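Local coordinates for protein NADH dehydrogenase, putative (Plasmodium falciparum, PDB 5JWC) that probably oxidises NADH with its bound FAD and passes the electrons to ubiquinone, as a type II NADH dehydrogenase, and binds the inhibitor RYL-552, at residues E206-Y219 with I510-K521. Residues are numbered along the deposited sequence; the frame is centred on the assembly and turned at random.
Sequences EFADFINKEVKINY and IKTKWYGRPFIK. With 4W0 (5-fluoro-3-methyl-2-{4-[4-(trifluoromethoxy)benzyl]phenyl}quinolin-4(1H)-one), chain M; 4W0 (5-fluoro-3-methyl-2-{4-[4-(trifluoromethoxy)benzyl]phenyl}quinolin-4(1H)-one), chain L.
Two bends bring Glu214 and Arg517 together: the glutamate folds at chi2 (88°), and the arginine, extended to CD, turns at chi3 (-86°), presenting NE and NH1 to the carboxylate. Arg517 NE and NH1 each bond Glu214 OE1 at 2.9 Å, and this oxygen lies in the guanidinium plane; NH1 takes its syn lone pair, while NE meets it from above the carboxylate plane. Glu214 OE2 accepts the backbone N of Arg517 (2.9 Å, nearly straight at 170°), so one side chain of helix 198-218 holds both backbone and side chain just beyond helix 499-515. Water 2 donates to the same OE2 and ties in Lys213 NZ and Thr512 O. Further along, Phe519 completes an aromatic cluster: its CZ packs against Phe210 CE1 (3.7 Å), its CE1 meets the edge of Tyr219 at CE2 (3.5 Å), and Glu214 CB lies at the edge of the Phe519 ring. Water 1 joins Glu206 OE2, also bonded to Ser74, and Asp209 OD2, also bonded to Tyr463, to the quinolone nitrogen of one RYL-552. Arg517 NH1 lies 3.0 Å from C14 of this inhibitor (chain M), so Glu214 is a second-shell residue that fixes the guanidinium's rotation and probably offsets its charge.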
ATOM      1  N   GLU A 206      16.405  -4.728  10.774  1.00 28.01           N
ATOM      2  CA  GLU A 206      15.862  -3.921   9.683  1.00 29.90           C
ATOM      3  C   GLU A 206      15.597  -2.489  10.118  1.00 28.85           C
ATOM      4  O   GLU A 206      15.923  -1.551   9.391  1.00 30.89           O
ATOM      5  CB  GLU A 206      14.574  -4.559   9.157  1.00 29.69           C
ATOM      6  CG  GLU A 206      14.835  -5.761   8.244  1.00 32.38           C
ATOM      7  CD  GLU A 206      15.467  -5.339   6.925  1.00 38.23           C
ATOM      8  OE1 GLU A 206      16.097  -6.192   6.265  1.00 42.46           O
ATOM      9  OE2 GLU A 206      15.320  -4.151   6.543  1.00 39.73           O
ATOM     10  N   PHE A 207      14.996  -2.325  11.291  1.00 24.73           N
ATOM     11  CA  PHE A 207      14.840  -0.999  11.869  1.00 30.24           C
ATOM     12  C   PHE A 207      16.174  -0.323  12.162  1.00 31.62           C
ATOM     13  O   PHE A 207      16.304   0.877  11.933  1.00 30.03           O
ATOM     14  CB  PHE A 207      13.987  -1.052  13.131  1.00 28.50           C
ATOM     15  CG  PHE A 207      12.525  -0.924  12.837  1.00 37.72           C
ATOM     16  CD1 PHE A 207      12.041   0.220  12.223  1.00 39.90           C
ATOM     17  CD2 PHE A 207      11.645  -1.964  13.106  1.00 33.99           C
ATOM     18  CE1 PHE A 207      10.680   0.350  11.918  1.00 44.59           C
ATOM     19  CE2 PHE A 207      10.306  -1.847  12.814  1.00 37.19           C
ATOM     20  CZ  PHE A 207       9.814  -0.684  12.220  1.00 40.82           C
ATOM     21  N   ALA A 208      17.163  -1.081  12.645  1.00 30.20           N
ATOM     22  CA  ALA A 208      18.470  -0.487  12.925  1.00 31.17           C
ATOM     23  C   ALA A 208      19.083   0.067  11.648  1.00 30.29           C
ATOM     24  O   ALA A 208      19.632   1.172  11.657  1.00 30.79           O
ATOM     25  CB  ALA A 208      19.422  -1.511  13.586  1.00 33.12           C
ATOM     26  N   ASP A 209      18.980  -0.685  10.550  1.00 29.76           N
ATOM     27  CA  ASP A 209      19.488  -0.216   9.259  1.00 31.89           C
ATOM     28  C   ASP A 209      18.733   1.033   8.781  1.00 33.00           C
ATOM     29  O   ASP A 209      19.341   2.024   8.376  1.00 33.23           O
ATOM     30  CB  ASP A 209      19.375  -1.291   8.188  1.00 29.63           C
ATOM     31  CG  ASP A 209      20.334  -2.466   8.404  1.00 36.39           C
ATOM     32  OD1 ASP A 209      21.239  -2.402   9.271  1.00 34.42           O
ATOM     33  OD2 ASP A 209      20.165  -3.466   7.677  1.00 34.52           O
ATOM     34  N   PHE A 210      17.409   0.958   8.816  1.00 30.12           N
ATOM     35  CA  PHE A 210      16.551   2.078   8.421  1.00 31.92           C
ATOM     36  C   PHE A 210      16.935   3.355   9.216  1.00 30.59           C
ATOM     37  O   PHE A 210      17.186   4.423   8.636  1.00 30.13           O
ATOM     38  CB  PHE A 210      15.083   1.690   8.643  1.00 27.50           C
ATOM     39  CG  PHE A 210      14.088   2.637   8.027  1.00 29.55           C
ATOM     40  CD1 PHE A 210      14.440   3.452   6.971  1.00 32.71           C
ATOM     41  CD2 PHE A 210      12.789   2.699   8.506  1.00 34.09           C
ATOM     42  CE1 PHE A 210      13.513   4.330   6.396  1.00 33.48           C
ATOM     43  CE2 PHE A 210      11.864   3.580   7.943  1.00 37.53           C
ATOM     44  CZ  PHE A 210      12.237   4.396   6.884  1.00 32.49           C
ATOM     45  N   ILE A 211      16.994   3.221  10.536  1.00 28.34           N
ATOM     46  CA  ILE A 211      17.367   4.309  11.442  1.00 30.56           C
ATOM     47  C   ILE A 211      18.756   4.894  11.133  1.00 34.13           C
ATOM     48  O   ILE A 211      18.928   6.126  11.062  1.00 30.83           O
ATOM     49  CB  ILE A 211      17.287   3.819  12.909  1.00 32.82           C
ATOM     50  CG1 ILE A 211      15.814   3.581  13.267  1.00 31.47           C
ATOM     51  CG2 ILE A 211      17.889   4.827  13.883  1.00 31.17           C
ATOM     52  CD1 ILE A 211      15.586   2.735  14.509  1.00 30.03           C
ATOM     53  N   ASN A 212      19.728   4.012  10.910  1.00 32.48           N
ATOM     54  CA  ASN A 212      21.088   4.436  10.607  1.00 32.72           C
ATOM     55  C   ASN A 212      21.283   5.003   9.215  1.00 35.57           C
ATOM     56  O   ASN A 212      22.294   5.635   8.953  1.00 31.37           O
ATOM     57  CB  ASN A 212      22.056   3.273  10.800  1.00 36.88           C
ATOM     58  CG  ASN A 212      22.438   3.086  12.246  1.00 38.08           C
ATOM     59  OD1 ASN A 212      22.548   4.057  12.988  1.00 44.63           O
ATOM     60  ND2 ASN A 212      22.621   1.842  12.663  1.00 42.21           N
ATOM     61  N   LYS A 213      20.349   4.752   8.304  1.00 32.31           N
ATOM     62  CA  LYS A 213      20.530   5.261   6.951  1.00 32.87           C
ATOM     63  C   LYS A 213      19.527   6.366   6.595  1.00 35.58           C
ATOM     64  O   LYS A 213      19.815   7.540   6.778  1.00 34.90           O
ATOM     65  CB  LYS A 213      20.440   4.133   5.933  1.00 33.95           C
ATOM     66  CG  LYS A 213      20.932   4.549   4.548  1.00 36.58           C
ATOM     67  CD  LYS A 213      20.820   3.427   3.545  1.00 41.47           C
ATOM     68  CE  LYS A 213      21.594   3.740   2.271  1.00 48.62           C
ATOM     69  NZ  LYS A 213      21.523   2.606   1.301  1.00 57.15           N
ATOM     70  N   GLU A 214      18.354   5.988   6.093  1.00 32.81           N
ATOM     71  CA  GLU A 214      17.402   6.975   5.596  1.00 32.69           C
ATOM     72  C   GLU A 214      16.884   7.895   6.700  1.00 32.63           C
ATOM     73  O   GLU A 214      16.730   9.091   6.479  1.00 33.43           O
ATOM     74  CB  GLU A 214      16.225   6.284   4.892  1.00 33.57           C
ATOM     75  CG  GLU A 214      16.609   5.592   3.569  1.00 32.48           C
ATOM     76  CD  GLU A 214      17.073   4.152   3.749  1.00 36.56           C
ATOM     77  OE1 GLU A 214      17.243   3.697   4.911  1.00 34.13           O
ATOM     78  OE2 GLU A 214      17.261   3.471   2.713  1.00 35.57           O
ATOM     79  N   VAL A 215      16.634   7.350   7.881  1.00 30.50           N
ATOM     80  CA  VAL A 215      16.097   8.142   8.976  1.00 30.99           C
ATOM     81  C   VAL A 215      17.139   9.156   9.450  1.00 34.97           C
ATOM     82  O   VAL A 215      16.825  10.333   9.658  1.00 33.95           O
ATOM     83  CB  VAL A 215      15.631   7.254  10.149  1.00 29.82           C
ATOM     84  CG1 VAL A 215      15.236   8.117  11.341  1.00 27.66           C
ATOM     85  CG2 VAL A 215      14.456   6.380   9.715  1.00 26.67           C
ATOM     86  N   LYS A 216      18.383   8.704   9.578  1.00 32.55           N
ATOM     87  CA  LYS A 216      19.467   9.580   9.993  1.00 35.93           C
ATOM     88  C   LYS A 216      19.594  10.763   9.014  1.00 38.14           C
ATOM     89  O   LYS A 216      19.827  11.892   9.422  1.00 37.31           O
ATOM     90  CB  LYS A 216      20.787   8.807  10.088  1.00 33.63           C
ATOM     91  CG  LYS A 216      21.942   9.607  10.722  1.00 36.74           C
ATOM     92  CD  LYS A 216      23.258   8.829  10.678  1.00 41.81           C
ATOM     93  CE  LYS A 216      24.240   9.346  11.739  1.00 51.57           C
ATOM     94  NZ  LYS A 216      25.585   8.721  11.601  1.00 52.61           N
ATOM     95  N   ILE A 217      19.405  10.488   7.728  1.00 36.20           N
ATOM     96  CA  ILE A 217      19.474  11.506   6.686  1.00 35.06           C
ATOM     97  C   ILE A 217      18.273  12.449   6.707  1.00 41.15           C
ATOM     98  O   ILE A 217      18.438  13.672   6.668  1.00 39.05           O
ATOM     99  CB  ILE A 217      19.602  10.837   5.303  1.00 37.86           C
ATOM    100  CG1 ILE A 217      20.982  10.189   5.181  1.00 40.75           C
ATOM    101  CG2 ILE A 217      19.384  11.836   4.176  1.00 44.08           C
ATOM    102  CD1 ILE A 217      21.123   9.280   3.977  1.00 41.73           C
ATOM    103  N   ASN A 218      17.065  11.899   6.807  1.00 36.19           N
ATOM    104  CA  ASN A 218      15.866  12.734   6.734  1.00 32.78           C
ATOM    105  C   ASN A 218      15.386  13.353   8.052  1.00 34.43           C
ATOM    106  O   ASN A 218      14.578  14.278   8.046  1.00 34.94           O
ATOM    107  CB  ASN A 218      14.734  11.926   6.107  1.00 32.36           C
ATOM    108  CG  ASN A 218      14.947  11.705   4.636  1.00 35.92           C
ATOM    109  OD1 ASN A 218      14.538  12.521   3.818  1.00 40.90           O
ATOM    110  ND2 ASN A 218      15.601  10.603   4.285  1.00 36.94           N
ATOM    111  N   TYR A 219      15.848  12.834   9.182  1.00 33.99           N
ATOM    112  CA  TYR A 219      15.402  13.345  10.475  1.00 33.09           C
ATOM    113  C   TYR A 219      16.599  13.568  11.380  1.00 36.11           C
ATOM    114  O   TYR A 219      16.604  13.132  12.536  1.00 32.65           O
ATOM    115  CB  TYR A 219      14.412  12.378  11.143  1.00 31.29           C
ATOM    116  CG  TYR A 219      13.120  12.167  10.382  1.00 33.43           C
ATOM    117  CD1 TYR A 219      11.971  12.889  10.713  1.00 31.13           C
ATOM    118  CD2 TYR A 219      13.042  11.240   9.345  1.00 30.53           C
ATOM    119  CE1 TYR A 219      10.785  12.702  10.031  1.00 31.67           C
ATOM    120  CE2 TYR A 219      11.840  11.045   8.639  1.00 31.36           C
ATOM    121  CZ  TYR A 219      10.724  11.779   8.994  1.00 33.96           C
ATOM    122  OH  TYR A 219       9.540  11.612   8.322  1.00 32.59           O
ATOM    123  N   ILE A 510      17.415  -2.913  -6.398  1.00 30.86           N
ATOM    124  CA  ILE A 510      17.855  -1.777  -7.206  1.00 34.16           C
ATOM    125  C   ILE A 510      17.271  -0.465  -6.672  1.00 36.99           C
ATOM    126  O   ILE A 510      17.989   0.522  -6.497  1.00 35.55           O
ATOM    127  CB  ILE A 510      17.458  -1.913  -8.682  1.00 31.49           C
ATOM    128  CG1 ILE A 510      18.071  -3.176  -9.289  1.00 35.45           C
ATOM    129  CG2 ILE A 510      17.905  -0.670  -9.469  1.00 36.07           C
ATOM    130  CD1 ILE A 510      19.572  -3.179  -9.256  1.00 40.57           C
ATOM    131  N   LYS A 511      15.963  -0.465  -6.412  1.00 34.68           N
ATOM    132  CA  LYS A 511      15.269   0.730  -5.960  1.00 32.56           C
ATOM    133  C   LYS A 511      15.866   1.262  -4.664  1.00 35.54           C
ATOM    134  O   LYS A 511      16.119   2.458  -4.516  1.00 33.60           O
ATOM    135  CB  LYS A 511      13.773   0.436  -5.777  1.00 35.31           C
ATOM    136  CG  LYS A 511      12.918   1.659  -5.381  1.00 37.18           C
ATOM    137  CD  LYS A 511      12.820   1.861  -3.855  1.00 38.51           C
ATOM    138  CE  LYS A 511      12.130   3.198  -3.511  1.00 39.53           C
ATOM    139  NZ  LYS A 511      10.684   3.190  -3.912  1.00 35.11           N
ATOM    140  N   THR A 512      16.052   0.358  -3.716  1.00 33.66           N
ATOM    141  CA  THR A 512      16.559   0.697  -2.399  1.00 35.94           C
ATOM    142  C   THR A 512      18.000   1.198  -2.480  1.00 39.73           C
ATOM    143  O   THR A 512      18.365   2.161  -1.812  1.00 36.14           O
ATOM    144  CB  THR A 512      16.446  -0.513  -1.471  1.00 36.05           C
ATOM    145  OG1 THR A 512      15.063  -0.694  -1.151  1.00 45.67           O
ATOM    146  CG2 THR A 512      17.194  -0.297  -0.198  1.00 50.61           C
ATOM    147  N   LYS A 513      18.812   0.578  -3.330  1.00 36.91           N
ATOM    148  CA  LYS A 513      20.186   1.051  -3.494  1.00 39.85           C
ATOM    149  C   LYS A 513      20.281   2.465  -4.095  1.00 38.45           C
ATOM    150  O   LYS A 513      21.092   3.282  -3.669  1.00 39.57           O
ATOM    151  CB  LYS A 513      20.970   0.091  -4.367  1.00 37.13           C
ATOM    152  CG  LYS A 513      22.470   0.398  -4.383  1.00 44.46           C
ATOM    153  CD  LYS A 513      23.218  -0.602  -5.251  1.00 49.24           C
ATOM    154  CE  LYS A 513      24.700  -0.253  -5.377  1.00 57.53           C
ATOM    155  NZ  LYS A 513      25.403  -1.299  -6.183  1.00 61.12           N
ATOM    156  N   TRP A 514      19.466   2.740  -5.104  1.00 36.71           N
ATOM    157  CA  TRP A 514      19.558   4.004  -5.820  1.00 35.23           C
ATOM    158  C   TRP A 514      18.795   5.143  -5.171  1.00 35.62           C
ATOM    159  O   TRP A 514      19.240   6.275  -5.223  1.00 35.27           O
ATOM    160  CB  TRP A 514      19.047   3.853  -7.258  1.00 40.30           C
ATOM    161  CG  TRP A 514      19.907   3.020  -8.150  1.00 44.16           C
ATOM    162  CD1 TRP A 514      21.055   2.365  -7.813  1.00 43.01           C
ATOM    163  CD2 TRP A 514      19.672   2.740  -9.538  1.00 47.81           C
ATOM    164  NE1 TRP A 514      21.561   1.704  -8.910  1.00 48.34           N
ATOM    165  CE2 TRP A 514      20.727   1.915  -9.981  1.00 48.13           C
ATOM    166  CE3 TRP A 514      18.675   3.111 -10.452  1.00 50.44           C
ATOM    167  CZ2 TRP A 514      20.811   1.454 -11.297  1.00 52.24           C
ATOM    168  CZ3 TRP A 514      18.761   2.652 -11.765  1.00 47.47           C
ATOM    169  CH2 TRP A 514      19.819   1.832 -12.170  1.00 51.11           C
ATOM    170  N   TYR A 515      17.628   4.858  -4.594  1.00 31.39           N
ATOM    171  CA  TYR A 515      16.756   5.927  -4.106  1.00 30.90           C
ATOM    172  C   TYR A 515      16.445   5.820  -2.621  1.00 32.58           C
ATOM    173  O   TYR A 515      15.855   6.724  -2.062  1.00 33.11           O
ATOM    174  CB  TYR A 515      15.444   5.954  -4.917  1.00 31.85           C
ATOM    175  CG  TYR A 515      15.684   5.982  -6.416  1.00 34.15           C
ATOM    176  CD1 TYR A 515      16.184   7.124  -7.036  1.00 34.92           C
ATOM    177  CD2 TYR A 515      15.432   4.874  -7.203  1.00 33.85           C
ATOM    178  CE1 TYR A 515      16.425   7.154  -8.397  1.00 33.15           C
ATOM    179  CE2 TYR A 515      15.672   4.899  -8.579  1.00 35.62           C
ATOM    180  CZ  TYR A 515      16.161   6.040  -9.160  1.00 35.30           C
ATOM    181  OH  TYR A 515      16.402   6.057 -10.511  1.00 39.50           O
ATOM    182  N   GLY A 516      16.842   4.718  -1.986  1.00 32.67           N
ATOM    183  CA  GLY A 516      16.590   4.510  -0.564  1.00 34.15           C
ATOM    184  C   GLY A 516      15.190   3.989  -0.255  1.00 34.90           C
ATOM    185  O   GLY A 516      14.335   3.943  -1.130  1.00 32.94           O
ATOM    186  N   ARG A 517      14.956   3.600   0.994  1.00 29.70           N
ATOM    187  CA  ARG A 517      13.638   3.148   1.411  1.00 30.76           C
ATOM    188  C   ARG A 517      12.630   4.303   1.446  1.00 32.25           C
ATOM    189  O   ARG A 517      12.992   5.442   1.712  1.00 31.31           O
ATOM    190  CB  ARG A 517      13.726   2.449   2.769  1.00 31.63           C
ATOM    191  CG  ARG A 517      14.446   1.099   2.679  1.00 36.25           C
ATOM    192  CD  ARG A 517      14.705   0.534   4.056  1.00 41.25           C
ATOM    193  NE  ARG A 517      15.939   1.074   4.564  1.00 49.19           N
ATOM    194  CZ  ARG A 517      17.030   0.361   4.798  1.00 40.20           C
ATOM    195  NH1 ARG A 517      18.108   0.975   5.243  1.00 35.00           N
ATOM    196  NH2 ARG A 517      17.024  -0.956   4.620  1.00 41.83           N
ATOM    197  N   PRO A 518      11.361   4.010   1.134  1.00 31.90           N
ATOM    198  CA  PRO A 518      10.323   5.046   1.044  1.00 34.23           C
ATOM    199  C   PRO A 518       9.804   5.485   2.415  1.00 32.10           C
ATOM    200  O   PRO A 518       9.824   4.703   3.373  1.00 28.86           O
ATOM    201  CB  PRO A 518       9.216   4.351   0.236  1.00 32.86           C
ATOM    202  CG  PRO A 518       9.383   2.896   0.574  1.00 31.15           C
ATOM    203  CD  PRO A 518      10.873   2.693   0.677  1.00 33.69           C
ATOM    204  N   PHE A 519       9.339   6.725   2.494  1.00 28.12           N
ATOM    205  CA  PHE A 519       8.707   7.247   3.692  1.00 28.57           C
ATOM    206  C   PHE A 519       7.194   7.422   3.514  1.00 30.87           C
ATOM    207  O   PHE A 519       6.503   7.833   4.443  1.00 29.62           O
ATOM    208  CB  PHE A 519       9.364   8.581   4.091  1.00 35.89           C
ATOM    209  CG  PHE A 519      10.713   8.411   4.726  1.00 31.09           C
ATOM    210  CD1 PHE A 519      10.832   8.326   6.108  1.00 33.23           C
ATOM    211  CD2 PHE A 519      11.852   8.291   3.949  1.00 35.08           C
ATOM    212  CE1 PHE A 519      12.070   8.143   6.709  1.00 33.32           C
ATOM    213  CE2 PHE A 519      13.104   8.107   4.541  1.00 38.33           C
ATOM    214  CZ  PHE A 519      13.210   8.034   5.925  1.00 35.27           C
ATOM    215  N   ILE A 520       6.677   7.103   2.326  1.00 31.85           N
ATOM    216  CA  ILE A 520       5.252   7.279   2.062  1.00 31.31           C
ATOM    217  C   ILE A 520       4.418   6.361   2.946  1.00 34.57           C
ATOM    218  O   ILE A 520       4.696   5.162   3.068  1.00 36.41           O
ATOM    219  CB  ILE A 520       4.902   7.032   0.558  1.00 33.00           C
ATOM    220  CG1 ILE A 520       3.394   7.086   0.322  1.00 33.52           C
ATOM    221  CG2 ILE A 520       5.441   5.719   0.092  1.00 37.26           C
ATOM    222  CD1 ILE A 520       2.830   8.483   0.527  1.00 40.38           C
ATOM    223  N   LYS A 521       3.447   6.954   3.625  1.00 36.19           N
ATOM    224  CA  LYS A 521       2.517   6.235   4.492  1.00 37.95           C
ATOM    225  C   LYS A 521       1.149   6.927   4.506  1.00 41.35           C
ATOM    226  O   LYS A 521       0.145   6.303   4.871  1.00 47.42           O
ATOM    227  CB  LYS A 521       3.089   6.122   5.902  1.00 40.67           C
ATOM    228  CG  LYS A 521       3.364   7.478   6.494  1.00 39.87           C
ATOM    229  CD  LYS A 521       3.186   7.538   7.981  1.00 44.89           C
ATOM    230  CE  LYS A 521       3.683   8.908   8.453  1.00 38.68           C
ATOM    231  NZ  LYS A 521       3.391   9.886   7.398  1.00 44.96           N
TER
HETATM  232  C1  4W0 M 611      17.878  -8.112   3.967  1.00 42.38           C
HETATM  233  C2  4W0 M 611      18.255  -6.810   4.336  1.00 45.85           C
HETATM  234  C3  4W0 M 611      19.373  -6.203   3.738  1.00 44.24           C
HETATM  235  C4  4W0 M 611      20.132  -6.885   2.770  1.00 44.64           C
HETATM  236  C5  4W0 M 611      19.755  -8.182   2.400  1.00 45.01           C
HETATM  237  C6  4W0 M 611      18.640  -8.796   2.986  1.00 41.15           C
HETATM  238  O1  4W0 M 611      25.809   2.472   9.525  1.00 72.17           O
HETATM  239  C7  4W0 M 611      21.325  -6.221   2.136  1.00 51.25           C
HETATM  240  C8  4W0 M 611      21.710  -4.879   2.540  1.00 52.67           C
HETATM  241  C9  4W0 M 611      20.901  -4.174   3.561  1.00 43.26           C
HETATM  242  C10 4W0 M 611      21.206  -2.792   4.095  1.00 43.97           C
HETATM  243  C11 4W0 M 611      22.400  -2.549   4.776  1.00 45.23           C
HETATM  244  C12 4W0 M 611      22.677  -1.298   5.315  1.00 43.97           C
HETATM  245  C13 4W0 M 611      21.719  -0.317   5.181  1.00 40.83           C
HETATM  246  C14 4W0 M 611      20.533  -0.555   4.544  1.00 38.84           C
HETATM  247  C15 4W0 M 611      20.257  -1.794   4.008  1.00 49.86           C
HETATM  248  O2  4W0 M 611      21.977  -6.799   1.294  1.00 53.58           O
HETATM  249  N   4W0 M 611      19.763  -4.829   4.149  1.00 45.34           N
HETATM  250  C16 4W0 M 611      21.858   1.083   5.700  1.00 48.43           C
HETATM  251  C17 4W0 M 611      22.902   1.404   6.734  1.00 53.22           C
HETATM  252  C18 4W0 M 611      22.965   0.705   7.931  1.00 55.48           C
HETATM  253  C19 4W0 M 611      23.942   1.055   8.862  1.00 60.22           C
HETATM  254  C20 4W0 M 611      24.814   2.116   8.593  1.00 64.38           C
HETATM  255  C21 4W0 M 611      24.734   2.819   7.396  1.00 55.44           C
HETATM  256  C22 4W0 M 611      23.770   2.465   6.471  1.00 53.62           C
HETATM  257  C23 4W0 M 611      22.911  -4.232   1.891  1.00 52.46           C
HETATM  258  F1  4W0 M 611      20.467  -8.832   1.477  1.00 47.98           F
HETATM  259  C24 4W0 M 611      27.016   1.754   9.439  1.00 79.06           C
HETATM  260  F2  4W0 M 611      26.765   0.478   9.744  1.00 80.96           F
HETATM  261  F3  4W0 M 611      27.896   2.252  10.324  1.00 86.94           F
HETATM  262  F4  4W0 M 611      27.494   1.856   8.190  1.00 75.16           F
HETATM  263  C1  4W0 L 610       6.858  -1.406   2.673  1.00 31.37           C
HETATM  264  C2  4W0 L 610       5.700  -0.619   2.668  1.00 32.66           C
HETATM  265  C3  4W0 L 610       5.488   0.262   1.586  1.00 30.17           C
HETATM  266  C4  4W0 L 610       6.392   0.359   0.508  1.00 31.95           C
HETATM  267  C5  4W0 L 610       7.540  -0.435   0.529  1.00 30.24           C
HETATM  268  C6  4W0 L 610       7.770  -1.316   1.590  1.00 33.61           C
HETATM  269  O1  4W0 L 610      -3.363   8.376   3.732  1.00 52.18           O
HETATM  270  C7  4W0 L 610       6.137   1.300  -0.642  1.00 36.51           C
HETATM  271  C8  4W0 L 610       4.933   2.109  -0.637  1.00 35.69           C
HETATM  272  C9  4W0 L 610       4.014   1.982   0.519  1.00 31.22           C
HETATM  273  C10 4W0 L 610       2.707   2.686   0.632  1.00 33.78           C
HETATM  274  C11 4W0 L 610       1.820   2.365  -0.391  1.00 39.42           C
HETATM  275  C12 4W0 L 610       0.564   2.916  -0.415  1.00 33.81           C
HETATM  276  C13 4W0 L 610       0.201   3.745   0.614  1.00 39.77           C
HETATM  277  C14 4W0 L 610       1.053   4.044   1.671  1.00 34.69           C
HETATM  278  C15 4W0 L 610       2.329   3.495   1.680  1.00 32.36           C
HETATM  279  O2  4W0 L 610       6.915   1.405  -1.570  1.00 33.86           O
HETATM  280  N   4W0 L 610       4.269   1.069   1.589  1.00 29.92           N
HETATM  281  C16 4W0 L 610      -1.205   4.249   0.496  1.00 32.86           C
HETATM  282  C17 4W0 L 610      -1.718   5.358   1.355  1.00 39.33           C
HETATM  283  C18 4W0 L 610      -1.156   6.624   1.309  1.00 37.45           C
HETATM  284  C19 4W0 L 610      -1.703   7.632   2.096  1.00 41.70           C
HETATM  285  C20 4W0 L 610      -2.798   7.365   2.913  1.00 44.14           C
HETATM  286  C21 4W0 L 610      -3.355   6.091   2.934  1.00 41.55           C
HETATM  287  C22 4W0 L 610      -2.817   5.085   2.151  1.00 37.06           C
HETATM  288  C23 4W0 L 610       4.685   3.042  -1.805  1.00 35.55           C
HETATM  289  F1  4W0 L 610       8.405  -0.355  -0.474  1.00 38.35           F
HETATM  290  C24 4W0 L 610      -2.615   8.900   4.824  1.00 60.49           C
HETATM  291  F2  4W0 L 610      -1.884   7.917   5.365  1.00 49.10           F
HETATM  292  F3  4W0 L 610      -3.422   9.462   5.756  1.00 61.39           F
HETATM  293  F4  4W0 L 610      -1.817   9.883   4.374  1.00 59.20           F
HETATM  294  O   HOH W   1      18.103  -3.675   5.806  1.00 40.58           O
HETATM  295  O   HOH W   2      18.726   1.838   1.377  1.00 48.63           O